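Local coordinates for protein glucose dehydrogenase (Haloferax mediterranei, PDB 2B5V) that catalyses the zinc-dependent oxidation of D-glucose and several other aldose sugars, using NADP(+) in preference to NAD(+) as electron acceptor, at residues T75-G80 against S130-L135. Residues are numbered along the deposited sequence; the frame is centred on the assembly and turned at random.
Sequences TELEEG and SPEKYL
In the GroES-like domain of this zinc-containing alcohol dehydrogenase, the loop joining strands 64-71 and 82-85 is met by E132, which reaches across to T75, E76 and L77 from the short 3-10 turn between strands 127-131 and 135-137. With CG anti to the backbone N (chi1 169°) and the chain extended beyond it, the carboxylate is carried out to the loop backbone. There E76 N donates to E132 OE2 at 2.7 Å, a bent bond (131° at the hydrogen) that comes in from above the carboxylate plane. The two carboxylate oxygens lean on different loop residues, E132 OE2 at 3.1 Å from E76 CB and E132 OE1 at 3.5 Å from T75 CB, and the group thus packs on the loop as well as bonding to it. Nearer the E132 backbone, T75 CG2 rests against E132 CB at 3.8 Å, the two side chains running past each other in opposite directions. An ST turn shapes the loop here: L77 N donates to T75 OG1 (3.3 Å, 165°), and OG1 is also hydrogen-bonded to P72 O. The 3-10 turn has its own backbone tie, L135 N to E132 O at 3.0 Å. An alanine at E132 would probably leave E76 N without this acceptor and open a gap beside T75 CB. Further in, the contact turns apolar: L77 CD1 meets L135 CD1 at 3.9 Å, their side chains crossing at about a right angle. L135 also packs on V83 and P85 of strand 82-85 and on A28 of strand 27-37.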
# COMPACT_ATOMS: atom_id res chain seq x y z
N THR A 75 32.26 22.44 10.63
CA THR A 75 30.81 22.35 10.46
C THR A 75 30.15 23.43 11.26
O THR A 75 30.80 24.11 12.06
CB THR A 75 30.26 21.00 10.97
OG1 THR A 75 30.33 20.99 12.39
CG2 THR A 75 31.06 19.84 10.42
N GLU A 76 28.84 23.58 11.07
CA GLU A 76 28.08 24.59 11.79
C GLU A 76 27.55 24.12 13.14
O GLU A 76 26.69 24.76 13.73
CB GLU A 76 26.92 25.09 10.94
CG GLU A 76 27.35 26.03 9.84
CD GLU A 76 26.20 26.39 8.93
OE1 GLU A 76 25.10 26.66 9.45
OE2 GLU A 76 26.40 26.42 7.70
N LEU A 77 28.06 23.00 13.63
CA LEU A 77 27.63 22.52 14.93
C LEU A 77 28.45 23.25 16.00
O LEU A 77 29.44 23.90 15.67
CB LEU A 77 27.84 21.01 15.01
CG LEU A 77 26.79 20.24 14.19
CD1 LEU A 77 27.20 18.80 14.00
CD2 LEU A 77 25.44 20.33 14.92
N GLU A 78 28.05 23.17 17.26
CA GLU A 78 28.77 23.84 18.34
C GLU A 78 29.23 22.82 19.37
O GLU A 78 28.57 21.80 19.59
CB GLU A 78 27.88 24.90 19.03
CG GLU A 78 27.30 25.95 18.07
CD GLU A 78 26.45 27.02 18.76
OE1 GLU A 78 27.02 27.96 19.35
OE2 GLU A 78 25.19 26.92 18.73
N GLU A 79 30.35 23.05 19.99
CA GLU A 79 30.87 22.20 21.05
C GLU A 79 29.77 22.08 22.09
O GLU A 79 29.16 23.11 22.47
CB GLU A 79 32.06 22.86 21.73
CG GLU A 79 33.32 22.06 21.52
CD GLU A 79 34.47 22.63 22.24
OE1 GLU A 79 35.09 23.60 21.68
OE2 GLU A 79 34.80 22.17 23.37
N GLY A 80 29.56 20.85 22.53
CA GLY A 80 28.55 20.64 23.55
C GLY A 80 27.16 20.35 23.01
O GLY A 80 26.23 20.07 23.77
N SER A 130 31.09 11.85 12.02
CA SER A 130 30.02 11.78 11.04
C SER A 130 29.84 13.13 10.39
O SER A 130 30.11 14.18 11.01
CB SER A 130 28.68 11.38 11.67
OG SER A 130 28.53 9.98 11.71
N PRO A 131 29.42 13.12 9.13
CA PRO A 131 29.17 14.33 8.36
C PRO A 131 28.09 15.10 9.10
O PRO A 131 27.14 14.50 9.64
CB PRO A 131 28.65 13.80 7.04
CG PRO A 131 29.43 12.55 6.86
CD PRO A 131 29.43 11.93 8.25
N GLU A 132 28.22 16.42 9.13
CA GLU A 132 27.24 17.26 9.80
C GLU A 132 25.80 16.99 9.31
O GLU A 132 24.85 17.02 10.10
CB GLU A 132 27.58 18.72 9.54
CG GLU A 132 26.52 19.72 9.95
CD GLU A 132 26.99 21.15 9.72
OE1 GLU A 132 27.67 21.39 8.70
OE2 GLU A 132 26.68 22.02 10.56
N LYS A 133 25.64 16.72 8.01
CA LYS A 133 24.31 16.49 7.48
C LYS A 133 23.61 15.26 8.07
O LYS A 133 22.39 15.15 7.98
CB LYS A 133 24.33 16.35 5.95
CG LYS A 133 25.18 15.19 5.46
CD LYS A 133 24.90 14.82 4.02
CE LYS A 133 25.11 15.98 3.07
NZ LYS A 133 24.85 15.55 1.67
N TYR A 134 24.38 14.35 8.66
CA TYR A 134 23.80 13.15 9.27
C TYR A 134 23.77 13.22 10.80
O TYR A 134 23.59 12.19 11.48
CB TYR A 134 24.56 11.90 8.83
CG TYR A 134 24.53 11.69 7.33
CD1 TYR A 134 23.34 11.85 6.60
CD2 TYR A 134 25.69 11.38 6.63
CE1 TYR A 134 23.32 11.72 5.20
CE2 TYR A 134 25.68 11.25 5.24
CZ TYR A 134 24.50 11.43 4.53
OH TYR A 134 24.53 11.34 3.14
N LEU A 135 23.96 14.40 11.36
CA LEU A 135 23.93 14.53 12.81
C LEU A 135 22.73 15.39 13.14
O LEU A 135 22.62 16.52 12.65
CB LEU A 135 25.23 15.14 13.34
CG LEU A 135 26.45 14.20 13.25
CD1 LEU A 135 27.72 14.98 13.61
CD2 LEU A 135 26.29 13.01 14.28